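Putative glycosyl hydrolase (Parabacteroides distasonis, PDB 4QHZ) binds a magnesium ion and, as a member of the 3-keto-disaccharide hydrolase family with a concanavalin-type fold, probably acts as a glycosyl hydrolase. Local coordinates at residues Gln124-Val129 / Leu205-Trp210; Ile171-Thr176 / His186-Val191; Glu102-Thr107 / Pro235-Asn240; Arg116-Ile121 / Glu128-Asp133. One frame throughout, in Å; residues are numbered along the deposited sequence.

Contact 1: Gln124-Val129 / Leu205-Trp210. With MG (magnesium ion), chain I.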
loop_
_atom_site.group_PDB
_atom_site.type_symbol
_atom_site.label_atom_id
_atom_site.label_comp_id
_atom_site.label_asym_id
_atom_site.label_seq_id
_atom_site.Cartn_x
_atom_site.Cartn_y
_atom_site.Cartn_z
ATOM N N GLN C 124 -6.043 -5.668 19.160
ATOM C CA GLN C 124 -4.853 -6.268 19.786
ATOM C C GLN C 124 -4.466 -5.577 21.101
ATOM O O GLN C 124 -3.320 -5.643 21.520
ATOM C CB GLN C 124 -3.666 -6.267 18.820
ATOM C CG GLN C 124 -3.924 -7.029 17.535
ATOM C CD GLN C 124 -2.667 -7.186 16.702
ATOM O OE1 GLN C 124 -2.167 -6.222 16.127
ATOM N NE2 GLN C 124 -2.140 -8.405 16.650
ATOM N N GLY C 125 -5.432 -4.934 21.749
ATOM C CA GLY C 125 -5.197 -4.226 23.005
ATOM C C GLY C 125 -4.455 -2.908 22.874
ATOM O O GLY C 125 -4.147 -2.293 23.884
HETATM N N MSE C 126 -4.178 -2.458 21.646
HETATM C CA MSE C 126 -3.326 -1.271 21.434
HETATM C C MSE C 126 -4.001 -0.122 20.719
HETATM O O MSE C 126 -3.636 1.029 20.938
HETATM C CB MSE C 126 -2.115 -1.620 20.571
HETATM C CG MSE C 126 -1.310 -2.826 21.040
HETATM SE SE MSE C 126 -0.550 -2.502 22.813
HETATM C CE MSE C 126 1.171 -1.709 22.252
ATOM N N TYR C 127 -4.975 -0.408 19.858
ATOM C CA TYR C 127 -5.485 0.594 18.923
ATOM C C TYR C 127 -7.001 0.762 19.049
ATOM O O TYR C 127 -7.765 -0.090 18.588
ATOM C CB TYR C 127 -5.097 0.209 17.486
ATOM C CG TYR C 127 -3.662 -0.258 17.336
ATOM C CD1 TYR C 127 -2.600 0.606 17.593
ATOM C CD2 TYR C 127 -3.364 -1.558 16.939
ATOM C CE1 TYR C 127 -1.289 0.189 17.465
ATOM C CE2 TYR C 127 -2.048 -1.979 16.806
ATOM C CZ TYR C 127 -1.015 -1.103 17.073
ATOM O OH TYR C 127 0.288 -1.518 16.947
ATOM N N GLU C 128 -7.440 1.866 19.649
ATOM C CA GLU C 128 -8.865 2.052 19.945
ATOM C C GLU C 128 -9.685 2.492 18.734
ATOM O O GLU C 128 -9.400 3.518 18.119
ATOM C CB GLU C 128 -9.100 3.080 21.066
ATOM C CG GLU C 128 -10.574 3.164 21.478
ATOM C CD GLU C 128 -10.878 4.201 22.546
ATOM O OE1 GLU C 128 -10.011 5.053 22.835
ATOM O OE2 GLU C 128 -12.008 4.164 23.097
ATOM N N VAL C 129 -10.712 1.708 18.421
ATOM C CA VAL C 129 -11.814 2.164 17.595
ATOM C C VAL C 129 -12.838 2.750 18.554
ATOM O O VAL C 129 -13.422 2.029 19.363
ATOM C CB VAL C 129 -12.451 1.029 16.772
ATOM C CG1 VAL C 129 -13.569 1.575 15.888
ATOM C CG2 VAL C 129 -11.399 0.321 15.930
ATOM N N LEU C 205 -1.139 4.588 13.049
ATOM C CA LEU C 205 0.184 5.209 13.189
ATOM C C LEU C 205 0.950 4.710 14.400
ATOM O O LEU C 205 2.162 4.857 14.466
ATOM C CB LEU C 205 0.054 6.729 13.276
ATOM C CG LEU C 205 -0.690 7.392 12.112
ATOM C CD1 LEU C 205 -0.868 8.878 12.374
ATOM C CD2 LEU C 205 0.040 7.161 10.797
ATOM N N GLY C 206 0.239 4.116 15.346
ATOM C CA GLY C 206 0.823 3.673 16.604
ATOM C C GLY C 206 -0.288 3.567 17.627
ATOM O O GLY C 206 -1.467 3.647 17.266
ATOM N N THR C 207 0.067 3.391 18.895
ATOM C CA THR C 207 -0.932 3.319 19.959
ATOM C C THR C 207 -1.841 4.553 19.932
ATOM O O THR C 207 -1.394 5.656 19.608
ATOM C CB THR C 207 -0.290 3.249 21.354
ATOM O OG1 THR C 207 0.547 4.400 21.548
ATOM C CG2 THR C 207 0.539 1.979 21.513
ATOM N N THR C 208 -3.121 4.359 20.229
ATOM C CA THR C 208 -4.036 5.478 20.371
ATOM C C THR C 208 -3.819 6.091 21.750
ATOM O O THR C 208 -3.785 5.378 22.755
ATOM C CB THR C 208 -5.501 5.056 20.178
ATOM O OG1 THR C 208 -5.787 3.907 20.987
ATOM C CG2 THR C 208 -5.741 4.730 18.726
ATOM N N GLU C 209 -3.646 7.407 21.790
ATOM C CA GLU C 209 -3.245 8.100 23.017
ATOM C C GLU C 209 -4.107 9.333 23.266
ATOM O O GLU C 209 -4.346 10.128 22.353
ATOM C CB GLU C 209 -1.784 8.526 22.919
ATOM C CG GLU C 209 -0.788 7.388 22.720
ATOM C CD GLU C 209 -0.598 6.525 23.957
ATOM O OE1 GLU C 209 -1.001 6.949 25.061
ATOM O OE2 GLU C 209 -0.032 5.423 23.824
ATOM N N TRP C 210 -4.562 9.486 24.507
ATOM C CA TRP C 210 -5.282 10.678 24.940
ATOM C C TRP C 210 -4.345 11.881 24.984
ATOM O O TRP C 210 -4.753 13.001 24.689
ATOM C CB TRP C 210 -5.902 10.439 26.321
ATOM C CG TRP C 210 -6.717 11.578 26.861
ATOM C CD1 TRP C 210 -7.725 12.244 26.229
ATOM C CD2 TRP C 210 -6.617 12.154 28.170
ATOM N NE1 TRP C 210 -8.247 13.213 27.056
ATOM C CE2 TRP C 210 -7.581 13.179 28.251
ATOM C CE3 TRP C 210 -5.798 11.911 29.280
ATOM C CZ2 TRP C 210 -7.754 13.959 29.398
ATOM C CZ3 TRP C 210 -5.968 12.699 30.420
ATOM C CH2 TRP C 210 -6.940 13.707 30.464
HETATM MG MG MG I . -13.488 5.440 24.174
HETATM O O HOH W 1 -3.730 2.545 23.253
HETATM O O HOH W 2 -7.255 5.145 23.017
HETATM O O HOH W 3 -12.016 6.730 24.266
#
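Thr208 points its CB at the start of strand 127-129 and offers its hydroxyl to the backbone of Glu128, whose N-H donates to Thr208 OG1 at 2.9 Å and nearly straight, at 161°. The hydroxyl is placed there by a chi1 of 50°, which lodges OG1 between the backbone N and the carbonyl carbon of its own residue. Glu128 meets this hydroxyl with CB, then runs on fully extended, CG anti to the backbone N (chi1 -174°), until OE2 binds the magnesium ion at 2.2 Å. Its other oxygen, OE1, accepts from a water 2.8 Å away that is also hydrogen-bonded to Thr208 OG1. The threonine thus acts as a second-shell residue, tied directly to the backbone N of Glu128 and, through the water, to the Glu128 carboxylate.

Tyr127 turns the edge of its ring to the loop, with CD1 3.3 Å from Gly206 O and the N of Thr207 in the ring plane. Over one face sits CB of Met126, a selenomethionine, 3.5 Å above the ring centre. The CE of Met126 touches Thr207 CG2 at 3.8 Å. Between the backbones, Thr208 N gives Met126 O a weak bond of 3.4 Å, and a water donates to both Met126 O and Thr208 O.

Met126 and Tyr127 form a classic beta bulge opposite Leu123. The loop after strand 196-203 thereby lies against the beginning of strand 127-131; Tyr127 packs on Tyr172 and Pro175 of strand 165-177, its hydroxyl bonded to His219 and Tyr183, while Thr208 and Glu128 rest on Phe122 of strand 119-123.

Contact 2: Ile171-Thr176 / His186-Val191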
loop_
_atom_site.group_PDB
_atom_site.type_symbol
_atom_site.label_atom_id
_atom_site.label_comp_id
_atom_site.label_asym_id
_atom_site.label_seq_id
_atom_site.Cartn_x
_atom_site.Cartn_y
_atom_site.Cartn_z
ATOM N N ILE C 171 -12.454 -4.942 9.819
ATOM C CA ILE C 171 -11.471 -5.795 9.171
ATOM C C ILE C 171 -10.102 -5.235 9.514
ATOM O O ILE C 171 -9.830 -4.068 9.236
ATOM C CB ILE C 171 -11.654 -5.842 7.644
ATOM C CG1 ILE C 171 -13.100 -6.212 7.289
ATOM C CG2 ILE C 171 -10.670 -6.834 7.024
ATOM C CD1 ILE C 171 -13.422 -6.106 5.809
ATOM N N TYR C 172 -9.254 -6.071 10.110
ATOM C CA TYR C 172 -7.996 -5.632 10.692
ATOM C C TYR C 172 -6.819 -6.472 10.211
ATOM O O TYR C 172 -6.875 -7.706 10.212
ATOM C CB TYR C 172 -8.081 -5.713 12.214
ATOM C CG TYR C 172 -6.814 -5.318 12.935
ATOM C CD1 TYR C 172 -6.482 -3.980 13.120
ATOM C CD2 TYR C 172 -5.952 -6.286 13.441
ATOM C CE1 TYR C 172 -5.330 -3.618 13.797
ATOM C CE2 TYR C 172 -4.794 -5.940 14.109
ATOM C CZ TYR C 172 -4.488 -4.607 14.289
ATOM O OH TYR C 172 -3.341 -4.258 14.955
ATOM N N THR C 173 -5.759 -5.779 9.810
ATOM C CA THR C 173 -4.493 -6.384 9.463
ATOM C C THR C 173 -3.471 -5.935 10.498
ATOM O O THR C 173 -3.268 -4.739 10.699
ATOM C CB THR C 173 -4.051 -5.959 8.053
ATOM O OG1 THR C 173 -5.094 -6.266 7.115
ATOM C CG2 THR C 173 -2.779 -6.673 7.640
ATOM N N ALA C 174 -2.840 -6.904 11.158
ATOM C CA ALA C 174 -1.876 -6.630 12.219
ATOM C C ALA C 174 -0.568 -6.105 11.640
ATOM O O ALA C 174 -0.256 -6.371 10.482
ATOM C CB ALA C 174 -1.617 -7.887 13.035
ATOM N N PRO C 175 0.193 -5.342 12.443
ATOM C CA PRO C 175 1.470 -4.840 11.980
ATOM C C PRO C 175 2.537 -5.916 12.073
ATOM O O PRO C 175 2.310 -6.940 12.710
ATOM C CB PRO C 175 1.788 -3.736 12.980
ATOM C CG PRO C 175 1.170 -4.215 14.247
ATOM C CD PRO C 175 -0.086 -4.930 13.835
ATOM N N THR C 176 3.668 -5.686 11.409
ATOM C CA THR C 176 4.895 -6.419 11.675
ATOM C C THR C 176 5.930 -5.433 12.204
ATOM O O THR C 176 5.881 -4.249 11.887
ATOM C CB THR C 176 5.433 -7.129 10.422
ATOM O OG1 THR C 176 5.647 -6.177 9.373
ATOM C CG2 THR C 176 4.452 -8.203 9.948
ATOM N N HIS C 186 2.721 -1.094 9.129
ATOM C CA HIS C 186 1.747 -0.560 10.066
ATOM C C HIS C 186 0.479 -1.389 10.026
ATOM O O HIS C 186 0.218 -2.073 9.038
ATOM C CB HIS C 186 1.427 0.888 9.729
ATOM C CG HIS C 186 2.555 1.825 10.006
ATOM N ND1 HIS C 186 2.551 2.687 11.079
ATOM C CD2 HIS C 186 3.736 2.012 9.374
ATOM C CE1 HIS C 186 3.678 3.375 11.090
ATOM N NE2 HIS C 186 4.411 2.989 10.062
ATOM N N PRO C 187 -0.317 -1.337 11.103
ATOM C CA PRO C 187 -1.604 -2.005 11.037
ATOM C C PRO C 187 -2.539 -1.233 10.130
ATOM O O PRO C 187 -2.389 -0.018 9.978
ATOM C CB PRO C 187 -2.120 -1.958 12.482
ATOM C CG PRO C 187 -1.042 -1.323 13.295
ATOM C CD PRO C 187 -0.163 -0.572 12.346
ATOM N N THR C 188 -3.486 -1.931 9.519
ATOM C CA THR C 188 -4.535 -1.271 8.753
ATOM C C THR C 188 -5.893 -1.758 9.238
ATOM O O THR C 188 -6.014 -2.880 9.743
ATOM C CB THR C 188 -4.388 -1.506 7.238
ATOM O OG1 THR C 188 -4.473 -2.904 6.955
ATOM C CG2 THR C 188 -3.049 -0.967 6.740
ATOM N N VAL C 189 -6.910 -0.915 9.080
ATOM C CA VAL C 189 -8.244 -1.245 9.553
ATOM C C VAL C 189 -9.329 -0.618 8.672
ATOM O O VAL C 189 -9.209 0.526 8.234
ATOM C CB VAL C 189 -8.416 -0.819 11.033
ATOM C CG1 VAL C 189 -8.317 0.695 11.184
ATOM C CG2 VAL C 189 -9.731 -1.342 11.595
ATOM N N THR C 190 -10.364 -1.403 8.395
ATOM C CA THR C 190 -11.581 -0.904 7.790
ATOM C C THR C 190 -12.686 -1.024 8.830
ATOM O O THR C 190 -12.800 -2.049 9.498
ATOM C CB THR C 190 -11.922 -1.673 6.489
ATOM O OG1 THR C 190 -10.995 -1.291 5.462
ATOM C CG2 THR C 190 -13.333 -1.376 6.001
ATOM N N VAL C 191 -13.474 0.041 8.983
ATOM C CA VAL C 191 -14.567 0.078 9.945
ATOM C C VAL C 191 -15.848 0.496 9.241
ATOM O O VAL C 191 -15.878 1.517 8.554
ATOM C CB VAL C 191 -14.278 1.061 11.102
ATOM C CG1 VAL C 191 -15.453 1.119 12.071
ATOM C CG2 VAL C 191 -13.010 0.667 11.846
HETATM O O HOH W 4 -7.416 -4.073 7.114
#
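Thr173 and Thr188 face each other as an antiparallel hydrogen-bonded pair, their side chains lying side by side and pointing the same way. The backbone bond from Thr173 N to Thr188 O measures 2.9 Å and is almost linear at 176°. Ile171 and Thr190 make the next hydrogen-bonded pair, and Val189 CA leans on Ile171 O, 3.3 Å away, as a CA-H...O contact. A water lies beside the two threonines: it donates to Ile171 O and is hydrogen-bonded to Thr173 OG1 and Thr188 OG1, each 3.2 Å away.

On the other face of the hairpin, Tyr172 has CG anti to its backbone N (chi1 178°), which carries the ring alongside Pro187, with OH 3.6 Å from Pro187 CB. Val189 CB stands at the edge of the same ring. Beyond the strands, Pro175 crosses Pro187, CB to CG at 3.7 Å.

The next shell fixes these groups. Gln124 bonds the Tyr172 hydroxyl, Phe97 meets its ring, and Tyr127 packs on Tyr172 and both prolines. Ile171 and Thr190 pack against the second subunit, and Arg184 of the fourth subunit bonds Ala174 O.

The last backbone bond of the ladder across these segments is Thr188 N to Thr173 O, 3.1 Å, and Thr173 O also receives a CA-H...O contact from Pro187 CA. This hairpin of strands 165-177 and 185-193 therefore has two chemically different faces, one hydrated between its threonines and one aromatic and apolar.

Contact 3: Glu102-Thr107 / Pro235-Asn240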
loop_
_atom_site.group_PDB
_atom_site.type_symbol
_atom_site.label_atom_id
_atom_site.label_comp_id
_atom_site.label_asym_id
_atom_site.label_seq_id
_atom_site.Cartn_x
_atom_site.Cartn_y
_atom_site.Cartn_z
ATOM N N GLU C 102 -22.038 -5.164 18.108
ATOM C CA GLU C 102 -23.173 -4.256 18.134
ATOM C C GLU C 102 -23.279 -3.636 19.509
ATOM O O GLU C 102 -23.022 -4.299 20.518
ATOM C CB GLU C 102 -24.452 -5.004 17.768
ATOM C CG GLU C 102 -24.334 -5.715 16.423
ATOM C CD GLU C 102 -25.628 -6.323 15.918
ATOM O OE1 GLU C 102 -26.703 -6.100 16.527
ATOM O OE2 GLU C 102 -25.552 -7.037 14.894
ATOM N N TRP C 103 -23.630 -2.355 19.549
ATOM C CA TRP C 103 -23.685 -1.623 20.813
ATOM C C TRP C 103 -24.832 -0.617 20.856
ATOM O O TRP C 103 -25.198 -0.013 19.842
ATOM C CB TRP C 103 -22.354 -0.916 21.099
ATOM C CG TRP C 103 -21.795 -0.098 19.982
ATOM C CD1 TRP C 103 -21.032 -0.548 18.951
ATOM C CD2 TRP C 103 -21.897 1.322 19.814
ATOM N NE1 TRP C 103 -20.680 0.495 18.126
ATOM C CE2 TRP C 103 -21.198 1.654 18.635
ATOM C CE3 TRP C 103 -22.543 2.338 20.521
ATOM C CZ2 TRP C 103 -21.112 2.966 18.156
ATOM C CZ3 TRP C 103 -22.465 3.641 20.045
ATOM C CH2 TRP C 103 -21.747 3.944 18.874
ATOM N N GLN C 104 -25.381 -0.452 22.053
ATOM C CA GLN C 104 -26.576 0.345 22.271
ATOM C C GLN C 104 -26.332 1.411 23.316
ATOM O O GLN C 104 -25.944 1.104 24.444
ATOM C CB GLN C 104 -27.707 -0.562 22.741
ATOM C CG GLN C 104 -29.045 0.129 22.922
ATOM C CD GLN C 104 -30.017 -0.721 23.716
ATOM O OE1 GLN C 104 -29.683 -1.210 24.797
ATOM N NE2 GLN C 104 -31.213 -0.918 23.179
ATOM N N VAL C 105 -26.573 2.661 22.942
ATOM C CA VAL C 105 -26.609 3.750 23.904
ATOM C C VAL C 105 -27.987 3.713 24.557
ATOM O O VAL C 105 -28.995 3.674 23.857
ATOM C CB VAL C 105 -26.369 5.110 23.231
ATOM C CG1 VAL C 105 -26.347 6.232 24.265
ATOM C CG2 VAL C 105 -25.065 5.089 22.443
ATOM N N PRO C 106 -28.046 3.701 25.901
ATOM C CA PRO C 106 -29.356 3.571 26.550
ATOM C C PRO C 106 -30.218 4.818 26.335
ATOM O O PRO C 106 -29.682 5.915 26.176
ATOM C CB PRO C 106 -29.003 3.377 28.027
ATOM C CG PRO C 106 -27.679 4.048 28.189
ATOM C CD PRO C 106 -26.958 3.891 26.875
ATOM N N THR C 107 -31.536 4.645 26.332
ATOM C CA THR C 107 -32.455 5.748 26.032
ATOM C C THR C 107 -32.374 6.869 27.069
ATOM O O THR C 107 -32.708 8.009 26.760
ATOM C CB THR C 107 -33.918 5.270 25.935
ATOM O OG1 THR C 107 -34.278 4.567 27.125
ATOM C CG2 THR C 107 -34.104 4.349 24.742
ATOM N N PRO C 235 -24.269 3.390 31.425
ATOM C CA PRO C 235 -23.394 2.473 30.689
ATOM C C PRO C 235 -24.007 1.977 29.395
ATOM O O PRO C 235 -25.220 1.800 29.324
ATOM C CB PRO C 235 -23.196 1.310 31.665
ATOM C CG PRO C 235 -24.398 1.338 32.544
ATOM C CD PRO C 235 -24.821 2.774 32.646
ATOM N N ILE C 236 -23.179 1.750 28.376
ATOM C CA ILE C 236 -23.697 1.202 27.124
ATOM C C ILE C 236 -23.798 -0.324 27.208
ATOM O O ILE C 236 -23.199 -0.956 28.083
ATOM C CB ILE C 236 -22.870 1.633 25.889
ATOM C CG1 ILE C 236 -21.502 0.975 25.863
ATOM C CG2 ILE C 236 -22.723 3.151 25.823
ATOM C CD1 ILE C 236 -20.882 1.022 24.484
ATOM N N SER C 237 -24.574 -0.906 26.303
ATOM C CA SER C 237 -24.738 -2.356 26.245
ATOM C C SER C 237 -24.214 -2.919 24.924
ATOM O O SER C 237 -24.194 -2.225 23.909
ATOM C CB SER C 237 -26.208 -2.729 26.439
ATOM O OG SER C 237 -26.615 -2.468 27.771
ATOM N N PHE C 238 -23.809 -4.185 24.953
ATOM C CA PHE C 238 -23.254 -4.869 23.798
ATOM C C PHE C 238 -24.033 -6.148 23.477
ATOM O O PHE C 238 -24.625 -6.757 24.367
ATOM C CB PHE C 238 -21.805 -5.253 24.068
ATOM C CG PHE C 238 -20.862 -4.084 24.174
ATOM C CD1 PHE C 238 -20.276 -3.550 23.042
ATOM C CD2 PHE C 238 -20.542 -3.548 25.408
ATOM C CE1 PHE C 238 -19.401 -2.487 23.133
ATOM C CE2 PHE C 238 -19.674 -2.484 25.508
ATOM C CZ PHE C 238 -19.100 -1.950 24.368
ATOM N N ARG C 239 -24.013 -6.554 22.210
ATOM C CA ARG C 239 -24.547 -7.849 21.802
ATOM C C ARG C 239 -23.896 -8.311 20.509
ATOM O O ARG C 239 -23.197 -7.545 19.844
ATOM C CB ARG C 239 -26.056 -7.788 21.603
ATOM C CG ARG C 239 -26.463 -7.108 20.307
ATOM C CD ARG C 239 -27.968 -7.046 20.109
ATOM N NE ARG C 239 -28.292 -6.545 18.774
ATOM C CZ ARG C 239 -29.522 -6.375 18.306
ATOM N NH1 ARG C 239 -30.569 -6.662 19.064
ATOM N NH2 ARG C 239 -29.704 -5.918 17.073
ATOM N N ASN C 240 -24.129 -9.576 20.167
ATOM C CA ASN C 240 -23.697 -10.164 18.899
ATOM C C ASN C 240 -22.240 -9.838 18.544
ATOM O O ASN C 240 -21.966 -9.126 17.579
ATOM C CB ASN C 240 -24.630 -9.731 17.769
ATOM C CG ASN C 240 -24.369 -10.483 16.468
ATOM O OD1 ASN C 240 -23.782 -11.567 16.466
ATOM N ND2 ASN C 240 -24.807 -9.912 15.358
#
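Glu102 reaches across to two successive residues of strand 237-240, Arg239 and Asn240. Its CB lies 3.5 Å from Arg239 O and also touches Arg239 CG. A chi1 of -55° sets CG beside the backbone N, still near Arg239 O, and the chain then extends straight to the carboxylate. OE1 receives two nitrogens of one guanidinium in a side-on salt bridge: Arg239 NE at 2.8 Å and Arg239 NH2 at 3.1 Å. OE1 lies in the guanidinium plane, although the carboxylate itself is turned 56° from it. OE2 is met from well above the carboxylate plane by Asn240 ND2, 3.0 Å away, and accepts further bonds from His100 and from the N of Gly43. With an alanine here, Arg239 would probably lose its charge partner and its guanidinium would be less firmly fixed against Trp165, and Asn240 ND2 would be left with its bond to Phe44 O.

The backbones pair Glu102 with Arg239 and Gln104 with Ser237 as antiparallel hydrogen-bonded pairs. Between them, on the other face, Trp103 and Phe238 form the non-hydrogen-bonded pair, Trp103 CB packing 3.9 Å from Phe238 CD1. Ile236 CD1 approaches the same Trp103 CB at 4.2 Å.

Strand 97-104 thus lies between strand 237-245 and strand 165-177, from which Tyr168 meets the Trp103 ring edge-to-face. Phe79 of strand 78-80 meets the Phe238 ring on the far side of strand 237-245, and Trp103 and Ile236 pack on Val131 of strand 127-131, joining this sheet to the second one of the sandwich.

Contact 4: Arg116-Ile121 / Glu128-Asp133. With MG (magnesium ion), chain I.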
loop_
_atom_site.group_PDB
_atom_site.type_symbol
_atom_site.label_atom_id
_atom_site.label_comp_id
_atom_site.label_asym_id
_atom_site.label_seq_id
_atom_site.Cartn_x
_atom_site.Cartn_y
_atom_site.Cartn_z
ATOM N N ARG C 116 -20.215 10.860 27.111
ATOM C CA ARG C 116 -21.564 10.439 26.773
ATOM C C ARG C 116 -21.542 9.113 26.015
ATOM O O ARG C 116 -21.446 9.090 24.790
ATOM C CB ARG C 116 -22.263 11.515 25.935
ATOM C CG ARG C 116 -23.759 11.292 25.748
ATOM C CD ARG C 116 -24.274 12.122 24.581
ATOM N NE ARG C 116 -25.690 11.909 24.290
ATOM C CZ ARG C 116 -26.706 12.494 24.921
ATOM N NH1 ARG C 116 -26.500 13.330 25.928
ATOM N NH2 ARG C 116 -27.947 12.230 24.542
ATOM N N GLY C 117 -21.642 8.013 26.754
ATOM C CA GLY C 117 -21.639 6.690 26.149
ATOM C C GLY C 117 -20.290 6.293 25.571
ATOM O O GLY C 117 -20.225 5.639 24.528
ATOM N N ASN C 118 -19.215 6.679 26.256
ATOM C CA ASN C 118 -17.856 6.381 25.805
ATOM C C ASN C 118 -17.449 4.961 26.163
ATOM O O ASN C 118 -17.456 4.580 27.335
ATOM C CB ASN C 118 -16.857 7.379 26.410
ATOM C CG ASN C 118 -15.492 7.363 25.721
ATOM O OD1 ASN C 118 -15.061 6.358 25.142
ATOM N ND2 ASN C 118 -14.800 8.490 25.787
ATOM N N SER C 119 -17.121 4.178 25.139
ATOM C CA SER C 119 -16.418 2.918 25.308
ATOM C C SER C 119 -15.407 2.838 24.177
ATOM O O SER C 119 -14.970 3.869 23.668
ATOM C CB SER C 119 -17.386 1.733 25.299
ATOM O OG SER C 119 -16.702 0.508 25.538
ATOM N N GLY C 120 -15.036 1.635 23.765
ATOM C CA GLY C 120 -14.115 1.484 22.651
ATOM C C GLY C 120 -13.640 0.069 22.483
ATOM O O GLY C 120 -13.717 -0.737 23.412
ATOM N N ILE C 121 -13.176 -0.234 21.277
ATOM C CA ILE C 121 -12.646 -1.544 20.946
ATOM C C ILE C 121 -11.155 -1.385 20.675
ATOM O O ILE C 121 -10.769 -0.800 19.660
ATOM C CB ILE C 121 -13.370 -2.152 19.726
ATOM C CG1 ILE C 121 -14.873 -2.268 19.991
ATOM C CG2 ILE C 121 -12.811 -3.521 19.377
ATOM C CD1 ILE C 121 -15.717 -1.358 19.131
ATOM N N GLU C 128 -7.440 1.866 19.649
ATOM C CA GLU C 128 -8.865 2.052 19.945
ATOM C C GLU C 128 -9.685 2.492 18.734
ATOM O O GLU C 128 -9.400 3.518 18.119
ATOM C CB GLU C 128 -9.100 3.080 21.066
ATOM C CG GLU C 128 -10.574 3.164 21.478
ATOM C CD GLU C 128 -10.878 4.201 22.546
ATOM O OE1 GLU C 128 -10.011 5.053 22.835
ATOM O OE2 GLU C 128 -12.008 4.164 23.097
ATOM N N VAL C 129 -10.712 1.708 18.421
ATOM C CA VAL C 129 -11.814 2.164 17.595
ATOM C C VAL C 129 -12.838 2.750 18.554
ATOM O O VAL C 129 -13.422 2.029 19.363
ATOM C CB VAL C 129 -12.451 1.029 16.772
ATOM C CG1 VAL C 129 -13.569 1.575 15.888
ATOM C CG2 VAL C 129 -11.399 0.321 15.930
ATOM N N GLN C 130 -13.041 4.062 18.474
ATOM C CA GLN C 130 -13.865 4.776 19.442
ATOM C C GLN C 130 -15.330 4.352 19.378
ATOM O O GLN C 130 -15.889 4.158 18.299
ATOM C CB GLN C 130 -13.750 6.289 19.228
ATOM C CG GLN C 130 -14.631 7.157 20.124
ATOM C CD GLN C 130 -14.187 7.175 21.585
ATOM O OE1 GLN C 130 -14.084 6.129 22.232
ATOM N NE2 GLN C 130 -13.921 8.372 22.112
ATOM N N VAL C 131 -15.918 4.192 20.558
ATOM C CA VAL C 131 -17.349 4.043 20.717
ATOM C C VAL C 131 -17.844 5.216 21.561
ATOM O O VAL C 131 -17.272 5.524 22.607
ATOM C CB VAL C 131 -17.700 2.701 21.382
ATOM C CG1 VAL C 131 -19.155 2.678 21.846
ATOM C CG2 VAL C 131 -17.415 1.562 20.416
ATOM N N LEU C 132 -18.890 5.886 21.084
ATOM C CA LEU C 132 -19.395 7.099 21.721
ATOM C C LEU C 132 -20.778 7.422 21.182
ATOM O O LEU C 132 -21.082 7.119 20.022
ATOM C CB LEU C 132 -18.450 8.267 21.452
ATOM C CG LEU C 132 -18.637 9.566 22.230
ATOM C CD1 LEU C 132 -18.410 9.362 23.723
ATOM C CD2 LEU C 132 -17.686 10.622 21.691
ATOM N N ASP C 133 -21.626 8.026 22.012
ATOM C CA ASP C 133 -22.899 8.522 21.515
ATOM C C ASP C 133 -22.698 9.864 20.827
ATOM O O ASP C 133 -22.649 10.904 21.485
ATOM C CB ASP C 133 -23.945 8.672 22.619
ATOM C CG ASP C 133 -25.299 9.091 22.065
ATOM O OD1 ASP C 133 -25.506 8.958 20.843
ATOM O OD2 ASP C 133 -26.157 9.555 22.844
HETATM MG MG MG I . -13.488 5.440 24.174
HETATM O O HOH W 5 -27.995 11.060 21.681
HETATM O O HOH W 3 -12.016 6.730 24.266
#
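Strands 119-121 and 128-131 form a beta hairpin, antiparallel at 147°, with Ser119/Val131 and Ile121/Val129 as hydrogen-bonded pairs and Gly120/Gln130 as the non-hydrogen-bonded pair between them. The hairpin carries most of the magnesium site. Asn118 OD1 binds the ion at 2.1 Å and Ser119 gives its backbone O at 2.2 Å. From the partner strand Gln130 brings OE1 to within 2.1 Å of the metal, its amide turned nearly perpendicular to that of Asn118. Gln114 O holds Asn118 ND2, and Gly143 the amide end of Gln130. Glu128, a water and Gln227 OE1 complete a shell of six oxygens.

Ser119 O serves the metal as well, consistent with the poor approach of Val131 N, 3.3 Å away and 58° above the carbonyl plane. Gly120 has to be bare: a CB there would run into Glu128 OE2. On the opposite face, Ile121 CD1 packs 3.6 Å from Val131 CG2, and both residues touch Tyr168.

Asp133 N donates to Arg116 O, and an extended Arg116 side chain lays NE 2.8 Å from Asp133 OD2, a salt bridge that reaches the oxygen from 49° above the carboxylate plane. A methionine in place of Arg116 would probably leave the buried Asp133 carboxylate without its positive mate. A water also links the two side chains, accepting from Arg116 NH2 and donating to Asp133 OD2 at 2.6 Å.

The magnesium ion ties contact 1 to contact 4, whose centres lie 13 Å apart: they share Glu128, Val129 and the metal-bound water, contact 4 supplying most ligands and contact 1 the second shell behind Glu128. Contacts 2 and 3 lie on the other sheet. In contact 3, whose centre is 11 Å from that of contact 4, Phe238 CZ lies 3.6 Å from Ser119 OG, and the Ile236 side chain comes within about 9 Å of the ion. Contact 2 touches contact 1 where Tyr172 OH probably bonds Gln124 OE1 at 2.6 Å, and contact 4 where Val191 CG2 meets Val129 CG1 at 4.2 Å.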